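Local atomic coordinates of nitrogenase molybdenum-iron protein beta chain (Clostridium pasteurianum, PDB entry 4WES), a protein that forms, with the alpha chain, the molybdenum-iron component of nitrogenase, which reduces dinitrogen to ammonium, and shares in binding an [8Fe-7S] cluster. Residues B[265-270]-B[274-279]; B[315-318]-B[323-326]; B[330-335]-B[356-361]; B[386-391]-B[435-440]. All coordinates share one frame; numbering follows the deposited sequence.

Contact 1. Residues B[265-270]-B[274-279]; sequences RTPIGV and DEFIMA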
loop_
_atom_site.group_PDB
_atom_site.type_symbol
_atom_site.label_atom_id
_atom_site.label_comp_id
_atom_site.label_asym_id
_atom_site.label_seq_id
_atom_site.Cartn_x
_atom_site.Cartn_y
_atom_site.Cartn_z
ATOM N N ARG B 265 -10.952 8.826 24.508
ATOM C CA ARG B 265 -11.027 7.980 23.334
ATOM C C ARG B 265 -9.637 7.451 22.965
ATOM O O ARG B 265 -8.609 8.111 23.191
ATOM C CB ARG B 265 -11.530 8.798 22.189
ATOM C CG ARG B 265 -12.990 8.949 22.204
ATOM C CD ARG B 265 -13.473 9.587 20.895
ATOM N NE ARG B 265 -14.880 9.598 21.012
ATOM C CZ ARG B 265 -15.701 10.300 20.288
ATOM N NH1 ARG B 265 -15.243 11.136 19.378
ATOM N NH2 ARG B 265 -16.988 10.187 20.512
ATOM N N THR B 266 -9.627 6.271 22.366
ATOM C CA THR B 266 -8.403 5.839 21.704
ATOM C C THR B 266 -7.930 6.966 20.796
ATOM O O THR B 266 -8.738 7.468 20.019
ATOM C CB THR B 266 -8.681 4.581 20.876
ATOM O OG1 THR B 266 -9.246 3.566 21.714
ATOM C CG2 THR B 266 -7.433 4.076 20.230
ATOM N N PRO B 267 -6.637 7.346 20.867
ATOM C CA PRO B 267 -6.258 8.577 20.164
ATOM C C PRO B 267 -5.974 8.305 18.685
ATOM O O PRO B 267 -4.813 8.168 18.282
ATOM C CB PRO B 267 -5.010 9.073 20.951
ATOM C CG PRO B 267 -4.464 7.829 21.569
ATOM C CD PRO B 267 -5.685 7.014 21.944
ATOM N N ILE B 268 -7.047 8.220 17.899
ATOM C CA ILE B 268 -6.995 8.088 16.442
ATOM C C ILE B 268 -7.619 9.315 15.838
ATOM O O ILE B 268 -8.767 9.655 16.157
ATOM C CB ILE B 268 -7.705 6.802 15.962
ATOM C CG1 ILE B 268 -7.040 5.553 16.540
ATOM C CG2 ILE B 268 -7.740 6.760 14.433
ATOM C CD1 ILE B 268 -7.810 4.276 16.297
ATOM N N GLY B 269 -6.887 9.973 14.940
ATOM C CA GLY B 269 -7.379 11.161 14.248
ATOM C C GLY B 269 -7.070 12.461 14.948
ATOM O O GLY B 269 -6.274 12.508 15.896
ATOM N N VAL B 270 -7.734 13.525 14.493
ATOM C CA VAL B 270 -7.396 14.865 14.960
ATOM C C VAL B 270 -7.925 15.109 16.362
ATOM O O VAL B 270 -7.147 15.316 17.304
ATOM C CB VAL B 270 -7.882 15.957 13.982
ATOM C CG1 VAL B 270 -7.481 17.344 14.488
ATOM C CG2 VAL B 270 -7.366 15.732 12.566
ATOM N N ASP B 274 -5.805 15.199 19.771
ATOM C CA ASP B 274 -5.813 16.488 20.456
ATOM C C ASP B 274 -6.283 16.326 21.893
ATOM O O ASP B 274 -5.717 16.927 22.815
ATOM C CB ASP B 274 -6.756 17.459 19.735
ATOM C CG ASP B 274 -6.211 18.061 18.445
ATOM O OD1 ASP B 274 -5.025 17.832 18.088
ATOM O OD2 ASP B 274 -7.019 18.765 17.787
ATOM N N GLU B 275 -7.362 15.561 22.104
ATOM C CA GLU B 275 -7.912 15.395 23.467
ATOM C C GLU B 275 -6.918 14.694 24.397
ATOM O O GLU B 275 -6.823 15.002 25.602
ATOM C CB GLU B 275 -9.226 14.632 23.405
ATOM C CG GLU B 275 -10.347 15.495 22.830
ATOM C CD GLU B 275 -11.461 14.739 22.105
ATOM O OE1 GLU B 275 -11.578 13.476 22.186
ATOM O OE2 GLU B 275 -12.248 15.452 21.403
ATOM N N PHE B 276 -6.166 13.740 23.880
ATOM C CA PHE B 276 -5.111 13.066 24.634
ATOM C C PHE B 276 -3.996 14.037 24.991
ATOM O O PHE B 276 -3.600 14.096 26.156
ATOM C CB PHE B 276 -4.599 11.867 23.784
ATOM C CG PHE B 276 -3.342 11.238 24.284
ATOM C CD1 PHE B 276 -3.352 10.441 25.416
ATOM C CD2 PHE B 276 -2.156 11.420 23.627
ATOM C CE1 PHE B 276 -2.174 9.851 25.871
ATOM C CE2 PHE B 276 -0.983 10.836 24.073
ATOM C CZ PHE B 276 -0.991 10.064 25.210
ATOM N N ILE B 277 -3.479 14.782 24.023
ATOM C CA ILE B 277 -2.403 15.734 24.297
ATOM C C ILE B 277 -2.880 16.796 25.302
ATOM O O ILE B 277 -2.156 17.154 26.253
ATOM C CB ILE B 277 -1.925 16.390 22.996
ATOM C CG1 ILE B 277 -1.296 15.358 22.065
ATOM C CG2 ILE B 277 -0.946 17.532 23.251
ATOM C CD1 ILE B 277 -0.083 14.646 22.601
ATOM N N MET B 278 -4.094 17.294 25.138
ATOM C CA MET B 278 -4.631 18.298 26.095
ATOM C C MET B 278 -4.787 17.722 27.484
ATOM O O MET B 278 -4.494 18.405 28.473
ATOM C CB MET B 278 -5.947 18.886 25.603
ATOM C CG MET B 278 -5.828 19.750 24.353
ATOM S SD MET B 278 -4.796 21.186 24.533
ATOM C CE MET B 278 -3.158 20.455 24.486
ATOM N N ALA B 279 -5.229 16.460 27.609
ATOM C CA ALA B 279 -5.332 15.838 28.925
ATOM C C ALA B 279 -3.972 15.789 29.574
ATOM O O ALA B 279 -3.840 16.054 30.791
ATOM C CB ALA B 279 -5.919 14.443 28.816
HETATM O O HOH W 1 -10.797 11.724 24.046
HETATM O O HOH W 2 -12.655 12.623 19.569
#
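Asp274 folds its carboxylate back over the Val270 carbonyl, the same one that accepts its backbone N-H. The bond from Asp274 N to Val270 O is short and straight, 2.8 Å with an N-H...O angle of 167°, while Asp274 CG lies only 3.1 Å from the same Val270 O. This follows from a chi1 of -77°, which keeps CG beside the backbone N. Asp274 OD2 then rests against Val270 CG1 at 3.6 Å, the two side chains running side by side. Electrostatically crowded as it looks, the carboxylate has strong partners: its OD1 is held by Arg296 and by the hydroxyl of Tyr427.

Farther along, Pro267, the centre of an inverse gamma turn, sets its CB 4.0 Å from Phe276 CB, a plain apolar touch. Arg265 and Glu275 meet through water: one molecule accepts from the backbone N of Arg265 and donates to Glu275 OE1, 2.7 Å away, and a second links Arg265 NH1 to that same oxygen. Arg265 NH2 is engaged separately by Glu353 in a salt bridge.

Gly269, with a phi of 90°, is the N-cap of helix 270-284, and Glu333 accepts a hydrogen bond from the amide of Val270. Negative groups thus gather at the start of this helix, where its dipole and Arg296 probably offset the nearby Val270 carbonyl and favour the ionised form of Asp274.

Contact 2. Residues B[315-318]-B[323-326]; sequences VALL and EIIA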
loop_
_atom_site.group_PDB
_atom_site.type_symbol
_atom_site.label_atom_id
_atom_site.label_comp_id
_atom_site.label_asym_id
_atom_site.label_seq_id
_atom_site.Cartn_x
_atom_site.Cartn_y
_atom_site.Cartn_z
ATOM N N VAL B 315 -17.831 4.959 3.594
ATOM C CA VAL B 315 -16.932 3.997 4.223
ATOM C C VAL B 315 -17.729 2.962 5.021
ATOM O O VAL B 315 -18.622 3.310 5.796
ATOM C CB VAL B 315 -15.917 4.701 5.148
ATOM C CG1 VAL B 315 -14.870 3.717 5.647
ATOM C CG2 VAL B 315 -15.269 5.880 4.464
ATOM N N ALA B 316 -17.373 1.697 4.848
ATOM C CA ALA B 316 -17.846 0.616 5.733
ATOM C C ALA B 316 -16.727 0.263 6.682
ATOM O O ALA B 316 -15.589 0.072 6.249
ATOM C CB ALA B 316 -18.231 -0.606 4.916
ATOM N N LEU B 317 -17.043 0.186 7.979
ATOM C CA LEU B 317 -16.071 -0.090 9.031
ATOM C C LEU B 317 -16.586 -1.175 9.944
ATOM O O LEU B 317 -17.738 -1.113 10.374
ATOM C CB LEU B 317 -15.795 1.161 9.933
ATOM C CG LEU B 317 -15.403 2.453 9.323
ATOM C CD1 LEU B 317 -16.607 3.293 9.031
ATOM C CD2 LEU B 317 -14.475 3.120 10.306
ATOM N N LEU B 318 -15.741 -2.159 10.246
ATOM C CA LEU B 318 -16.064 -3.165 11.239
ATOM C C LEU B 318 -14.881 -3.349 12.143
ATOM O O LEU B 318 -13.749 -3.462 11.669
ATOM C CB LEU B 318 -16.355 -4.576 10.656
ATOM C CG LEU B 318 -17.506 -4.685 9.687
ATOM C CD1 LEU B 318 -17.016 -4.505 8.264
ATOM C CD2 LEU B 318 -18.226 -6.031 9.907
ATOM N N GLU B 323 -11.604 1.457 19.063
ATOM C CA GLU B 323 -10.907 1.846 17.841
ATOM C C GLU B 323 -11.859 2.335 16.763
ATOM O O GLU B 323 -11.555 3.284 16.037
ATOM C CB GLU B 323 -10.070 0.625 17.303
ATOM C CG GLU B 323 -10.912 -0.563 16.794
ATOM C CD GLU B 323 -10.184 -1.866 16.324
ATOM O OE1 GLU B 323 -8.921 -1.868 16.555
ATOM O OE2 GLU B 323 -10.885 -2.804 15.618
ATOM N N ILE B 324 -13.029 1.705 16.658
ATOM C CA ILE B 324 -13.978 2.088 15.605
ATOM C C ILE B 324 -14.713 3.396 15.944
ATOM O O ILE B 324 -15.009 4.172 15.055
ATOM C CB ILE B 324 -14.942 0.929 15.273
ATOM C CG1 ILE B 324 -14.189 -0.261 14.684
ATOM C CG2 ILE B 324 -16.054 1.381 14.338
ATOM C CD1 ILE B 324 -13.495 0.016 13.346
ATOM N N ILE B 325 -14.962 3.665 17.233
ATOM C CA ILE B 325 -15.486 4.967 17.580
ATOM C C ILE B 325 -14.534 6.065 17.117
ATOM O O ILE B 325 -14.933 7.033 16.495
ATOM C CB ILE B 325 -15.754 5.056 19.096
ATOM C CG1 ILE B 325 -16.968 4.188 19.483
ATOM C CG2 ILE B 325 -15.969 6.510 19.547
ATOM C CD1 ILE B 325 -17.032 3.908 20.964
ATOM N N ALA B 326 -13.253 5.931 17.497
ATOM C CA ALA B 326 -12.298 6.983 17.162
ATOM C C ALA B 326 -12.037 7.066 15.641
ATOM O O ALA B 326 -11.956 8.169 15.082
ATOM C CB ALA B 326 -11.015 6.752 17.921
#
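Ile324 reaches from its helix to the end of the strand and lays its CD1 methyl over the face of the Leu318 carbonyl, 3.8 Å from Leu318 C. Two torsions put it there: CG1 stands beside the backbone N (chi1 -64°), and the chain then bends again at chi2, -63°. The inner atom CG1 follows at 4.1 Å from Leu318 C, so the closely packed part of the contact is a branched side chain pressed on main chain, not on another side chain. The side chain of Leu318 leaves the strand in the other direction and packs on Leu389.

The other part is looser. Leu317 does point at the helix, yet its nearest approach is Leu317 CB to Ile324 CD1 at 4.3 Å, and its side chain also packs on Leu327 and Ser328, about one helical turn on. No hydrogen bond crosses between the segments. Nor does this loose part amount to a wet side, because the three touching residues are all buried. A polar neighbour is Glu323, also buried; its OE1 forms a salt bridge with Lys424, and its OE2 accepts the amide of Asp320, just ahead of the helix.

The contact illustrates the first half of a beta-alpha-beta unit, in which strand 314-318 leads into helix 321-333 and then to the parallel strand 337-343. Strand 314-318 lies in the middle of a five-stranded sheet, bonded to 337-343 along one edge and 388-391 along the other, while Phe350 of helix 348-360 packs against Ile324.

Contact 3. Residues B[330-335]-B[356-361]; sequences FIIELG and AMLAEA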
loop_
_atom_site.group_PDB
_atom_site.type_symbol
_atom_site.label_atom_id
_atom_site.label_comp_id
_atom_site.label_asym_id
_atom_site.label_seq_id
_atom_site.Cartn_x
_atom_site.Cartn_y
_atom_site.Cartn_z
ATOM N N PHE B 330 -12.557 10.120 12.911
ATOM C CA PHE B 330 -11.514 10.562 11.973
ATOM C C PHE B 330 -12.044 10.556 10.538
ATOM O O PHE B 330 -11.744 11.470 9.762
ATOM C CB PHE B 330 -10.281 9.699 12.135
ATOM C CG PHE B 330 -9.079 10.162 11.338
ATOM C CD1 PHE B 330 -8.797 11.502 11.156
ATOM C CD2 PHE B 330 -8.181 9.249 10.837
ATOM C CE1 PHE B 330 -7.664 11.908 10.482
ATOM C CE2 PHE B 330 -7.041 9.646 10.152
ATOM C CZ PHE B 330 -6.777 10.991 9.981
ATOM N N ILE B 331 -12.825 9.543 10.176
ATOM C CA ILE B 331 -13.437 9.524 8.846
ATOM C C ILE B 331 -14.273 10.804 8.599
ATOM O O ILE B 331 -14.172 11.424 7.547
ATOM C CB ILE B 331 -14.269 8.228 8.681
ATOM C CG1 ILE B 331 -13.378 7.004 8.634
ATOM C CG2 ILE B 331 -15.196 8.317 7.478
ATOM C CD1 ILE B 331 -12.346 6.946 7.557
ATOM N N ILE B 332 -15.077 11.188 9.596
ATOM C CA ILE B 332 -15.816 12.423 9.514
ATOM C C ILE B 332 -14.887 13.632 9.370
ATOM O O ILE B 332 -15.106 14.533 8.540
ATOM C CB ILE B 332 -16.773 12.576 10.703
ATOM C CG1 ILE B 332 -17.852 11.475 10.657
ATOM C CG2 ILE B 332 -17.422 13.948 10.717
ATOM C CD1 ILE B 332 -18.704 11.418 11.904
ATOM N N GLU B 333 -13.809 13.659 10.168
ATOM C CA GLU B 333 -12.831 14.748 10.096
ATOM C C GLU B 333 -12.175 14.873 8.732
ATOM O O GLU B 333 -11.791 15.965 8.343
ATOM C CB GLU B 333 -11.778 14.551 11.181
ATOM C CG GLU B 333 -12.316 14.706 12.594
ATOM C CD GLU B 333 -11.362 14.321 13.701
ATOM O OE1 GLU B 333 -10.499 13.455 13.491
ATOM O OE2 GLU B 333 -11.509 14.888 14.793
ATOM N N LEU B 334 -12.039 13.735 8.030
ATOM C CA LEU B 334 -11.464 13.714 6.688
ATOM C C LEU B 334 -12.421 14.229 5.614
ATOM O O LEU B 334 -12.009 14.419 4.467
ATOM C CB LEU B 334 -11.013 12.292 6.327
ATOM C CG LEU B 334 -9.798 11.814 7.148
ATOM C CD1 LEU B 334 -9.621 10.314 7.036
ATOM C CD2 LEU B 334 -8.534 12.535 6.738
ATOM N N GLY B 335 -13.700 14.413 5.965
ATOM C CA GLY B 335 -14.727 14.804 5.049
ATOM C C GLY B 335 -15.465 13.647 4.431
ATOM O O GLY B 335 -16.264 13.823 3.486
ATOM N N ALA B 356 -24.165 9.925 17.784
ATOM C CA ALA B 356 -23.984 11.333 18.120
ATOM C C ALA B 356 -23.036 12.049 17.160
ATOM O O ALA B 356 -23.308 13.198 16.767
ATOM C CB ALA B 356 -23.483 11.483 19.553
ATOM N N MET B 357 -21.931 11.420 16.770
ATOM C CA MET B 357 -21.017 12.091 15.839
ATOM C C MET B 357 -21.637 12.222 14.449
ATOM O O MET B 357 -21.393 13.221 13.777
ATOM C CB MET B 357 -19.626 11.453 15.815
ATOM C CG MET B 357 -19.602 10.059 15.211
ATOM S SD MET B 357 -17.978 9.300 15.202
ATOM C CE MET B 357 -17.686 9.089 16.956
ATOM N N LEU B 358 -22.432 11.226 14.011
ATOM C CA LEU B 358 -23.128 11.334 12.742
ATOM C C LEU B 358 -24.112 12.494 12.786
ATOM O O LEU B 358 -24.189 13.288 11.840
ATOM C CB LEU B 358 -23.848 10.025 12.403
ATOM C CG LEU B 358 -22.929 8.847 12.099
ATOM C CD1 LEU B 358 -23.754 7.564 12.082
ATOM C CD2 LEU B 358 -22.192 9.034 10.792
ATOM N N ALA B 359 -24.854 12.617 13.882
ATOM C CA ALA B 359 -25.820 13.697 13.987
ATOM C C ALA B 359 -25.113 15.050 13.986
ATOM O O ALA B 359 -25.606 15.995 13.350
ATOM C CB ALA B 359 -26.666 13.527 15.238
ATOM N N GLU B 360 -23.988 15.171 14.701
ATOM C CA GLU B 360 -23.289 16.467 14.764
ATOM C C GLU B 360 -22.834 16.872 13.364
ATOM O O GLU B 360 -22.840 18.050 13.035
ATOM C CB GLU B 360 -22.074 16.373 15.720
ATOM C CG GLU B 360 -21.202 17.640 15.788
ATOM C CD GLU B 360 -19.956 17.495 16.647
ATOM O OE1 GLU B 360 -19.831 16.470 17.353
ATOM O OE2 GLU B 360 -19.096 18.412 16.620
ATOM N N ALA B 361 -22.427 15.905 12.547
ATOM C CA ALA B 361 -21.983 16.170 11.185
ATOM C C ALA B 361 -23.138 16.270 10.174
ATOM O O ALA B 361 -22.911 16.544 8.980
ATOM C CB ALA B 361 -21.046 15.058 10.760
#
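Ile332 is the hub of this contact: its CD1 goes to Met357 and, more loosely, Leu358, while its CG2 goes to Ala361, all in segment 356-361. CD1 rests against Met357, 3.7 Å from both Met357 CG and Met357 O, with Met357 SD at 4.0 Å. CG2 meets Ala361 CB at 3.8 Å, where Ala361 is exposed to solvent. Leu358 CD2 is 4.4 Å from Ile332 CD1.

In the next shell, Met357 has CG set between its backbone N and carbonyl carbon (chi1 68°) and is bent again at chi3, which lays the thioether alongside helix 321-333, where it also packs on Ile325, Ser328 and Lys329. Pro338 of the following strand packs against both Ile332 and Leu358. Just beyond Ile332, the helix closes in a Schellman motif at Gly335, whose phi is 92° and whose N bonds to Ile332 O at 2.9 Å.

Helices 321-333 and 348-360 are consecutive helices of the parallel-sheet domain, joined through strand 337-343. On another side of helix 321-333, Leu334 CD1 sits over the centre of one face of the Phe330 ring, 4.0 Å above its plane, and both residues pack against helix 426-448.

Contact 4. Residues B[386-391]-B[435-440]; sequences VDLLIS and EEITNV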
loop_
_atom_site.group_PDB
_atom_site.type_symbol
_atom_site.label_atom_id
_atom_site.label_comp_id
_atom_site.label_asym_id
_atom_site.label_seq_id
_atom_site.Cartn_x
_atom_site.Cartn_y
_atom_site.Cartn_z
ATOM N N VAL B 386 -20.350 1.053 -1.238
ATOM C CA VAL B 386 -19.432 1.967 -0.564
ATOM C C VAL B 386 -18.167 2.141 -1.366
ATOM O O VAL B 386 -17.936 1.443 -2.350
ATOM C CB VAL B 386 -19.093 1.494 0.864
ATOM C CG1 VAL B 386 -20.348 1.451 1.737
ATOM C CG2 VAL B 386 -18.411 0.137 0.858
ATOM N N ASP B 387 -17.381 3.135 -0.971
ATOM C CA ASP B 387 -16.146 3.505 -1.633
ATOM C C ASP B 387 -14.866 2.981 -0.957
ATOM O O ASP B 387 -13.785 3.071 -1.518
ATOM C CB ASP B 387 -16.063 5.029 -1.737
ATOM C CG ASP B 387 -17.237 5.625 -2.444
ATOM O OD1 ASP B 387 -17.480 5.206 -3.613
ATOM O OD2 ASP B 387 -17.956 6.470 -1.876
ATOM N N LEU B 388 -15.029 2.430 0.247
ATOM C CA LEU B 388 -13.895 2.069 1.083
ATOM C C LEU B 388 -14.409 1.125 2.172
ATOM O O LEU B 388 -15.479 1.328 2.712
ATOM C CB LEU B 388 -13.298 3.326 1.735
ATOM C CG LEU B 388 -12.030 3.179 2.600
ATOM C CD1 LEU B 388 -10.840 2.768 1.748
ATOM C CD2 LEU B 388 -11.740 4.481 3.345
ATOM N N LEU B 389 -13.593 0.122 2.463
ATOM C CA LEU B 389 -13.858 -0.853 3.531
ATOM C C LEU B 389 -12.658 -0.891 4.437
ATOM O O LEU B 389 -11.535 -1.070 3.961
ATOM C CB LEU B 389 -14.114 -2.236 2.939
ATOM C CG LEU B 389 -14.294 -3.400 3.900
ATOM C CD1 LEU B 389 -15.482 -3.253 4.812
ATOM C CD2 LEU B 389 -14.382 -4.710 3.169
ATOM N N ILE B 390 -12.904 -0.795 5.733
ATOM C CA ILE B 390 -11.865 -0.836 6.762
ATOM C C ILE B 390 -12.237 -1.887 7.801
ATOM O O ILE B 390 -13.289 -1.788 8.428
ATOM C CB ILE B 390 -11.657 0.536 7.446
ATOM C CG1 ILE B 390 -11.455 1.659 6.423
ATOM C CG2 ILE B 390 -10.491 0.442 8.411
ATOM C CD1 ILE B 390 -11.293 3.014 7.031
ATOM N N SER B 391 -11.401 -2.916 7.933
ATOM C CA SER B 391 -11.693 -3.996 8.849
ATOM C C SER B 391 -10.471 -4.867 9.022
ATOM O O SER B 391 -9.445 -4.649 8.380
ATOM C CB SER B 391 -12.854 -4.891 8.331
ATOM O OG SER B 391 -12.442 -5.720 7.234
ATOM N N GLU B 435 -2.470 8.253 4.245
ATOM C CA GLU B 435 -1.701 7.719 3.128
ATOM C C GLU B 435 -2.269 6.388 2.647
ATOM O O GLU B 435 -2.454 6.187 1.449
ATOM C CB GLU B 435 -0.235 7.578 3.512
ATOM C CG GLU B 435 0.594 7.068 2.362
ATOM C CD GLU B 435 2.006 6.717 2.675
ATOM O OE1 GLU B 435 2.336 6.465 3.880
ATOM O OE2 GLU B 435 2.789 6.642 1.711
ATOM N N GLU B 436 -2.534 5.496 3.591
ATOM C CA GLU B 436 -3.058 4.181 3.194
ATOM C C GLU B 436 -4.416 4.266 2.519
ATOM O O GLU B 436 -4.666 3.608 1.506
ATOM C CB GLU B 436 -3.163 3.294 4.423
ATOM C CG GLU B 436 -3.438 1.847 4.162
ATOM C CD GLU B 436 -3.277 0.997 5.442
ATOM O OE1 GLU B 436 -3.336 1.531 6.617
ATOM O OE2 GLU B 436 -3.155 -0.222 5.285
ATOM N N ILE B 437 -5.321 5.069 3.077
ATOM C CA ILE B 437 -6.643 5.251 2.515
ATOM C C ILE B 437 -6.555 5.830 1.113
ATOM O O ILE B 437 -7.206 5.347 0.170
ATOM C CB ILE B 437 -7.504 6.144 3.446
ATOM C CG1 ILE B 437 -7.887 5.394 4.725
ATOM C CG2 ILE B 437 -8.754 6.645 2.719
ATOM C CD1 ILE B 437 -8.429 6.246 5.845
ATOM N N THR B 438 -5.791 6.915 0.960
ATOM C CA THR B 438 -5.717 7.539 -0.351
ATOM C C THR B 438 -4.980 6.635 -1.341
ATOM O O THR B 438 -5.333 6.610 -2.526
ATOM C CB THR B 438 -5.162 8.958 -0.291
ATOM O OG1 THR B 438 -3.866 8.984 0.278
ATOM C CG2 THR B 438 -6.056 9.846 0.525
ATOM N N ASN B 439 -3.956 5.918 -0.882
ATOM C CA ASN B 439 -3.270 4.982 -1.769
ATOM C C ASN B 439 -4.246 3.958 -2.347
ATOM O O ASN B 439 -4.202 3.650 -3.547
ATOM C CB ASN B 439 -2.168 4.207 -1.041
ATOM C CG ASN B 439 -0.866 4.959 -0.858
ATOM O OD1 ASN B 439 -0.683 6.075 -1.323
ATOM N ND2 ASN B 439 0.046 4.311 -0.159
ATOM N N VAL B 440 -5.099 3.340 -1.512
ATOM C CA VAL B 440 -5.965 2.291 -2.028
ATOM C C VAL B 440 -7.064 2.839 -2.927
ATOM O O VAL B 440 -7.445 2.199 -3.934
ATOM C CB VAL B 440 -6.567 1.381 -0.928
ATOM C CG1 VAL B 440 -5.500 0.617 -0.203
ATOM C CG2 VAL B 440 -7.519 2.057 0.034
#
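Leu388 and Ile437 meet with no aromatic ring or other flat side-chain group between them: where a ring face or edge might lie, the surfaces are aliphatic, chiefly methyl groups. Leu388 divides its two branches between successive turns of the helix. Its CD2 lies 3.7 Å from Ile437 CG2, and its CD1 lies 3.8 Å from Val440 CG2. The fork is aimed by a chi1 of -176°, which carries CG away from the backbone N, and the leucine crosses both partners at about a right angle. Two residues along the strand, on the same face, Ile390 CD1 comes no closer than 4.5 Å to Ile437 CD1, a much slighter touch. The cohesion is wholly apolar, with no hydrogen bond between the segments.

Strand 388-391 and this part of the helix run obliquely, at 138° to each other. Their axes are 10.2 Å apart at closest approach, a spacing that suits a helix layered on a sheet. The strand is bonded between 314-318 and 406-408 in the parallel sheet, and Val315 packs beside Leu388 and Ile390. Val440 also packs on Val407 of strand 406-408. Away from the sheet, helix 426-448 faces the second beta subunit, whose Tyr417 packs on Glu435 and Thr438.

How the contacts relate
Contacts 2, 3 and 4 belong to one parallel-sheet domain. Contacts 2 and 3 share helix 321-333, their centres about 11 Å apart; contacts 2 and 4, about 12 Å apart centre to centre, are joined through neighbouring strands, with Ala316 N 2.9 Å from Leu388 O. A methyl touch, Ile331 CD1 to Ile390 CD1 at 4.1 Å, ties contact 3 to contact 4. Contact 1 adjoins the domain along helix 321-333: Val270 N lies 2.9 Å from Glu333 OE1, and Thr266 packs on Ala326. It does not touch contact 4, the nearest atoms being about 9 Å apart. All four lie away from the iron-sulfur cluster and iron sites.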